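Local coordinates for protein phosphate transporter (Thermotoga maritima MSB8, PDB 6L85) that probably imports phosphate across the cell membrane, driven by sodium, as a bacterial relative of the human SLC20 carriers, at residues V23-A28 and S345-V350; A53-S58 and V250-G255; G147-V152 and D327-T332. One frame throughout, in Å; residues are numbered along the deposited sequence.

Contact 1: V23-A28 and S345-V350; sequences VANSMA and STTHVV. With NA (sodium ion), chain Q; PO4 (phosphate ion), chain P.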
# COMPACT_ATOMS: atom_id res chain seq x y z
N VAL B 23 20.06 4.91 -2.57
CA VAL B 23 19.48 3.81 -1.78
C VAL B 23 20.16 3.71 -0.41
O VAL B 23 19.49 3.44 0.61
CB VAL B 23 19.52 2.48 -2.57
CG1 VAL B 23 20.94 2.07 -2.93
CG2 VAL B 23 18.77 1.38 -1.80
N ALA B 24 21.46 4.02 -0.33
CA ALA B 24 22.16 4.06 0.96
C ALA B 24 21.43 4.91 2.00
O ALA B 24 21.39 4.53 3.18
CB ALA B 24 23.59 4.58 0.78
N ASN B 25 20.83 6.03 1.57
CA ASN B 25 20.20 6.96 2.53
C ASN B 25 19.06 6.30 3.31
O ASN B 25 18.71 6.76 4.40
CB ASN B 25 19.62 8.20 1.82
CG ASN B 25 20.66 9.00 1.03
OD1 ASN B 25 21.85 8.66 0.95
ND2 ASN B 25 20.19 10.08 0.41
N SER B 26 18.42 5.29 2.73
CA SER B 26 17.34 4.61 3.44
C SER B 26 17.76 3.26 4.00
O SER B 26 17.30 2.90 5.08
CB SER B 26 16.12 4.43 2.54
OG SER B 26 16.40 3.58 1.45
N MET B 27 18.63 2.52 3.30
CA MET B 27 18.88 1.13 3.68
C MET B 27 20.21 0.90 4.40
O MET B 27 20.40 -0.21 4.92
CB MET B 27 18.83 0.22 2.44
CG MET B 27 17.41 0.09 1.83
SD MET B 27 16.20 -0.65 2.98
CE MET B 27 14.70 -0.48 2.03
N ALA B 28 21.13 1.87 4.48
CA ALA B 28 22.42 1.60 5.11
C ALA B 28 22.27 1.30 6.60
O ALA B 28 23.03 0.50 7.13
CB ALA B 28 23.37 2.78 4.89
N SER B 345 17.63 17.77 0.02
CA SER B 345 18.62 16.70 -0.08
C SER B 345 18.38 15.69 1.03
O SER B 345 18.47 16.04 2.21
CB SER B 345 20.04 17.25 -0.00
OG SER B 345 20.94 16.16 0.07
N THR B 346 18.10 14.44 0.66
CA THR B 346 17.91 13.40 1.66
C THR B 346 19.25 12.92 2.21
O THR B 346 19.32 12.49 3.36
CB THR B 346 17.12 12.21 1.08
OG1 THR B 346 17.89 11.57 0.06
CG2 THR B 346 15.80 12.69 0.46
N THR B 347 20.30 12.97 1.40
CA THR B 347 21.66 12.70 1.87
C THR B 347 22.04 13.58 3.07
O THR B 347 22.45 13.09 4.13
CB THR B 347 22.63 12.92 0.72
OG1 THR B 347 22.12 12.29 -0.47
CG2 THR B 347 24.00 12.38 1.06
N HIS B 348 21.87 14.91 2.91
CA HIS B 348 22.25 15.84 3.98
C HIS B 348 21.34 15.70 5.18
O HIS B 348 21.80 15.87 6.32
CB HIS B 348 22.23 17.28 3.47
CG HIS B 348 23.11 17.50 2.28
ND1 HIS B 348 23.00 18.61 1.47
CD2 HIS B 348 24.09 16.73 1.75
CE1 HIS B 348 23.88 18.52 0.49
NE2 HIS B 348 24.55 17.39 0.63
N VAL B 349 20.07 15.37 4.95
CA VAL B 349 19.17 15.15 6.08
C VAL B 349 19.59 13.90 6.85
O VAL B 349 19.53 13.88 8.08
CB VAL B 349 17.71 15.06 5.62
CG1 VAL B 349 16.82 14.57 6.76
CG2 VAL B 349 17.23 16.43 5.11
N VAL B 350 20.02 12.84 6.15
CA VAL B 350 20.44 11.65 6.88
C VAL B 350 21.66 11.98 7.72
O VAL B 350 21.76 11.60 8.89
CB VAL B 350 20.72 10.47 5.92
CG1 VAL B 350 21.19 9.29 6.73
CG2 VAL B 350 19.50 10.06 5.21
NA NA Q . 22.95 10.97 -2.30
P PO4 P . 19.41 13.88 -2.59
O1 PO4 P . 20.43 13.84 -1.45
O2 PO4 P . 19.25 15.27 -3.17
O3 PO4 P . 18.07 13.42 -2.03
O4 PO4 P . 19.87 13.00 -3.74
O HOH W 1 23.60 9.09 -0.99
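The amide of Asn-25 bonds to two threonine hydroxyls, Thr-346 OG1 and Thr-347 OG1, at the start of helix 346-357. Asn-25 closes one copy of the GANDVAN signature of phosphate transporters. The helix start opposite carries a phosphate ion, consistent with the substrate site. Asn-25 ND2 reaches Thr-346 OG1 at 2.8 Å, in the plane of the amide. Asn-25 ND2 reaches Thr-347 OG1 at 3.1 Å, tilted 17° from that plane. The other end of the amide is used too: OD1 of Asn-25 accepts from a water at 2.6 Å, and that water binds a sodium ion. Thr-347 OG1 binds the same sodium at 2.4 Å. Asn-21, Asp-22 and Val-104 complete the site. Thr-346 OG1 also donates to phosphate O3. The pair Thr-347 OG1 and phosphate O1 is too short to be taken at face value. Thr-346 OG1 stands between its own N and carbonyl carbon (chi1 66°), which lets it serve amide and phosphate at once. Backbone N-H groups add to the grip: Thr-346 N lies 2.9 Å from phosphate O3, and Thr-347 N bonds to O1. The N-terminal end of the helix dipole would probably favour the anion. Ser-345 is the N-cap. Its OG accepts from His-348 N and donates to phosphate O1. With an alanine for Asn-25 there is no amide, so Thr-346 OG1 is likely to be less firmly oriented and the sodium-bound water left without this acceptor. The two helix segments run at 35° to each other, with axes 9.5 Å apart. Apolar packing is slight. Val-350 fills in beside the asparagine, its CG2 lying 3.9 Å from Asn-25 CB and 3.5 Å from Asn-25 O.

Contact 2: A53-S58 and V250-G255; sequences AVMFGS and VSFSHG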
# COMPACT_ATOMS: atom_id res chain seq x y z
N ALA B 53 7.23 7.69 -5.01
CA ALA B 53 7.22 8.50 -6.22
C ALA B 53 5.80 8.64 -6.78
O ALA B 53 5.40 9.73 -7.19
CB ALA B 53 8.13 7.88 -7.27
N VAL B 54 5.04 7.54 -6.81
CA VAL B 54 3.72 7.58 -7.42
C VAL B 54 2.68 8.17 -6.47
O VAL B 54 1.75 8.86 -6.90
CB VAL B 54 3.32 6.15 -7.87
CG1 VAL B 54 1.80 6.02 -7.96
CG2 VAL B 54 3.97 5.82 -9.21
N MET B 55 2.78 7.90 -5.17
CA MET B 55 1.76 8.40 -4.26
C MET B 55 1.98 9.86 -3.89
O MET B 55 1.01 10.56 -3.55
CB MET B 55 1.70 7.53 -3.00
CG MET B 55 1.15 6.09 -3.24
SD MET B 55 1.04 5.13 -1.71
CE MET B 55 -0.07 6.11 -0.71
N PHE B 56 3.22 10.36 -3.93
CA PHE B 56 3.49 11.69 -3.39
C PHE B 56 4.49 12.51 -4.20
O PHE B 56 4.79 13.62 -3.78
CB PHE B 56 3.98 11.59 -1.92
CG PHE B 56 3.43 12.67 -1.02
CD1 PHE B 56 2.06 12.80 -0.83
CD2 PHE B 56 4.29 13.56 -0.38
CE1 PHE B 56 1.54 13.82 -0.02
CE2 PHE B 56 3.78 14.60 0.44
CZ PHE B 56 2.40 14.72 0.62
N GLY B 57 4.98 12.02 -5.34
CA GLY B 57 6.04 12.68 -6.09
C GLY B 57 5.66 13.88 -6.93
O GLY B 57 6.56 14.60 -7.39
N SER B 58 4.37 14.15 -7.16
CA SER B 58 4.03 15.23 -8.08
C SER B 58 4.27 16.62 -7.47
O SER B 58 4.54 17.58 -8.21
CB SER B 58 2.57 15.10 -8.56
OG SER B 58 1.68 15.26 -7.46
N VAL B 250 11.84 5.56 5.11
CA VAL B 250 12.76 6.48 4.44
C VAL B 250 12.70 6.32 2.93
O VAL B 250 12.69 7.31 2.19
CB VAL B 250 14.21 6.35 4.96
CG1 VAL B 250 15.10 7.40 4.29
CG2 VAL B 250 14.27 6.54 6.44
N SER B 251 12.68 5.07 2.44
CA SER B 251 12.61 4.79 1.00
C SER B 251 11.41 5.46 0.34
O SER B 251 11.52 6.03 -0.76
CB SER B 251 12.50 3.28 0.78
OG SER B 251 13.77 2.72 0.57
N PHE B 252 10.24 5.31 0.96
CA PHE B 252 9.02 5.95 0.49
C PHE B 252 9.20 7.46 0.40
O PHE B 252 8.87 8.08 -0.62
CB PHE B 252 7.88 5.58 1.45
CG PHE B 252 6.54 6.18 1.09
CD1 PHE B 252 6.20 7.47 1.48
CD2 PHE B 252 5.61 5.43 0.38
CE1 PHE B 252 4.96 8.02 1.15
CE2 PHE B 252 4.36 5.97 0.05
CZ PHE B 252 4.04 7.26 0.44
N SER B 253 9.70 8.06 1.48
CA SER B 253 9.82 9.52 1.51
C SER B 253 10.88 9.99 0.51
O SER B 253 10.75 11.06 -0.08
CB SER B 253 10.13 9.98 2.93
OG SER B 253 11.49 9.75 3.20
N HIS B 254 11.86 9.14 0.24
CA HIS B 254 12.87 9.47 -0.75
C HIS B 254 12.27 9.50 -2.15
O HIS B 254 12.53 10.43 -2.93
CB HIS B 254 14.04 8.49 -0.69
CG HIS B 254 15.04 8.74 -1.75
ND1 HIS B 254 15.00 8.11 -2.97
CD2 HIS B 254 16.06 9.63 -1.82
CE1 HIS B 254 15.97 8.58 -3.74
NE2 HIS B 254 16.61 9.52 -3.07
N GLY B 255 11.51 8.46 -2.51
CA GLY B 255 10.79 8.48 -3.78
C GLY B 255 9.90 9.70 -3.90
O GLY B 255 9.88 10.36 -4.94
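Backbone packing brings Ala-53 and Gly-255 together, with their CA atoms 4.3 Å apart. The CA of Ala-53 makes a CA-H...O contact of 3.5 Å to Gly-255 O. The methyl CB of Ala-53 lies 3.8 Å from Gly-255 O. The approach depends on glycine: a CB on Gly-255 would come within 3.0 Å of Ala-53 N, a clash. This is close helix-helix packing through small residues, between the end region of helix 38-56 and helix 231-258. Gly-255 opens the second copy of the GANDVAN signature, whose Asn-257 and Asp-258 bind a sodium ion. The residue before it, His-254, points away from this contact and bonds to Glu-49 and Asp-22. The side-chain part is a Met-aromatic contact. Met-55 SD sits at the edge of the Phe-252 ring, in its plane, 3.9 Å from CE2 of Phe-252. The two side chains cross at about a right angle. Phe-252 extends anti to its backbone N (chi1 180°), which carries the ring toward helix 38-56. Met-55 is extended at chi2 (-178°), which carries SD out to the ring edge. Nearer the backbone, Met-55 CB lies 4.2 Å from Phe-252 CZ. Bound detergent also touches Met-55.

Contact 3: G147-V152 and D327-T332; sequences GLISFV and DFSTAT. With NA (sodium ion), chain S.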
# COMPACT_ATOMS: atom_id res chain seq x y z
N GLY B 147 18.56 16.68 12.39
CA GLY B 147 19.36 16.47 13.59
C GLY B 147 18.57 16.74 14.86
O GLY B 147 18.65 15.98 15.82
N LEU B 148 17.77 17.81 14.85
CA LEU B 148 17.00 18.15 16.05
C LEU B 148 15.95 17.09 16.35
O LEU B 148 15.79 16.68 17.51
CB LEU B 148 16.34 19.52 15.88
CG LEU B 148 17.31 20.64 15.50
CD1 LEU B 148 16.58 21.96 15.25
CD2 LEU B 148 18.46 20.80 16.52
N ILE B 149 15.20 16.66 15.33
CA ILE B 149 14.19 15.62 15.53
C ILE B 149 14.85 14.35 16.04
O ILE B 149 14.36 13.70 16.95
CB ILE B 149 13.41 15.38 14.22
CG1 ILE B 149 12.65 16.64 13.78
CG2 ILE B 149 12.45 14.24 14.38
CD1 ILE B 149 11.91 16.45 12.45
N SER B 150 15.96 13.96 15.40
CA SER B 150 16.80 12.87 15.86
C SER B 150 17.09 12.95 17.36
O SER B 150 16.83 12.01 18.12
CB SER B 150 18.11 12.97 15.05
OG SER B 150 18.75 11.73 14.90
N PHE B 151 17.65 14.09 17.78
CA PHE B 151 18.05 14.27 19.17
C PHE B 151 16.85 14.13 20.11
O PHE B 151 16.87 13.34 21.07
CB PHE B 151 18.72 15.65 19.30
CG PHE B 151 19.12 16.02 20.70
CD1 PHE B 151 20.32 15.58 21.24
CD2 PHE B 151 18.31 16.83 21.48
CE1 PHE B 151 20.70 15.93 22.53
CE2 PHE B 151 18.68 17.19 22.77
CZ PHE B 151 19.88 16.74 23.29
N VAL B 152 15.77 14.84 19.80
CA VAL B 152 14.59 14.80 20.66
C VAL B 152 14.01 13.40 20.70
O VAL B 152 13.59 12.92 21.76
CB VAL B 152 13.56 15.84 20.19
CG1 VAL B 152 12.29 15.77 21.05
CG2 VAL B 152 14.17 17.24 20.23
N ASP B 327 16.37 6.92 10.89
CA ASP B 327 15.45 6.72 9.78
C ASP B 327 14.14 7.45 10.01
O ASP B 327 13.63 8.14 9.11
CB ASP B 327 15.16 5.23 9.60
CG ASP B 327 16.36 4.47 9.08
OD1 ASP B 327 17.28 5.09 8.50
OD2 ASP B 327 16.35 3.23 9.23
N PHE B 328 13.53 7.27 11.19
CA PHE B 328 12.27 7.94 11.45
C PHE B 328 12.40 9.44 11.23
O PHE B 328 11.56 10.06 10.55
CB PHE B 328 11.78 7.66 12.87
CG PHE B 328 10.40 8.22 13.15
CD1 PHE B 328 10.23 9.55 13.50
CD2 PHE B 328 9.27 7.42 12.98
CE1 PHE B 328 8.96 10.08 13.72
CE2 PHE B 328 8.01 7.93 13.20
CZ PHE B 328 7.85 9.26 13.57
N SER B 329 13.45 10.05 11.80
CA SER B 329 13.59 11.51 11.71
C SER B 329 13.86 11.95 10.28
O SER B 329 13.35 12.99 9.85
CB SER B 329 14.72 11.98 12.63
OG SER B 329 14.53 11.47 13.94
N THR B 330 14.68 11.19 9.55
CA THR B 330 14.94 11.51 8.15
C THR B 330 13.66 11.48 7.34
O THR B 330 13.36 12.43 6.60
CB THR B 330 15.93 10.51 7.58
OG1 THR B 330 17.15 10.63 8.30
CG2 THR B 330 16.16 10.78 6.09
N ALA B 331 12.89 10.40 7.47
CA ALA B 331 11.70 10.22 6.66
C ALA B 331 10.66 11.27 6.98
O ALA B 331 10.02 11.82 6.06
CB ALA B 331 11.13 8.81 6.86
N THR B 332 10.47 11.57 8.26
CA THR B 332 9.55 12.63 8.66
C THR B 332 9.96 13.98 8.07
O THR B 332 9.13 14.68 7.48
CB THR B 332 9.50 12.73 10.18
OG1 THR B 332 9.24 11.42 10.72
CG2 THR B 332 8.41 13.72 10.62
NA NA S . 16.73 1.05 9.14
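Ser-329 presses its CB and OG against the backbone and side chains of Ile-149 and Ser-150. Its OG points back along its own helix, anti to the carbonyl carbon (chi1 -52°), and bonds to Thr-325 O one turn earlier. The hydroxyl therefore packs on the neighbouring helix while its polar need is met at home. OG of Ser-329 lies 3.2 Å from Ser-150 N, but the angle is too poor for a hydrogen bond. Ser-329 OG is also 3.3 Å from Ser-150 CA. Ile-149 places CG2 anti to its backbone N, and this branch meets the serine: CG2 of Ile-149 is 3.5 Å from Ser-329 OG and 3.7 Å from Ser-329 CB. The arrangement is two membrane helices, 129-162 and 320-339, packed closely where the serines Ser-150 and Ser-329 meet, with Ile-149 beside them. The CA atoms of Ser-150 and Ser-329 are 5.4 Å apart. Ser-150 keeps its CB beside Ser-329 OG. Its own hydroxyl is roughly anti to its backbone N (chi1 -153°), which points it to Ala-353 O on helix 346-357; that bond links a third helix to the pair. One turn on from Phe-328, Thr-332 OG1 donates to Phe-328 O at 2.7 Å. It approaches from above the carbonyl plane, while Thr-332 N reaches the same oxygen from the opposite face. Asp-327 lies away from helix 129-162. Asp-327 OD2 binds a sodium ion at 2.2 Å, in a site shared with Thr-29, Gln-243 and Ser-247.

How the contacts relate
Helix 231-258 carries half of contact 2 and touches both other contacts. Ser-251 OG meets Ser-26 OG of contact 1 at 2.9 Å, a probable hydrogen bond, and His-254 CD2 packs on Thr-346 OG1. Val-250 CG2 packs on Asp-327 O of contact 3 at 3.2 Å. Contacts 1 and 3 meet through Val-350 CG2 and Thr-330 CG2, 3.5 Å apart. Their centres are about 12 Å apart, while those of contacts 2 and 3 are about 18 Å apart. Contact 1 holds the phosphate and a sodium ion. Contact 3 supplies Asp-327 to a different sodium. Contact 2 has no bound ion among its own atoms.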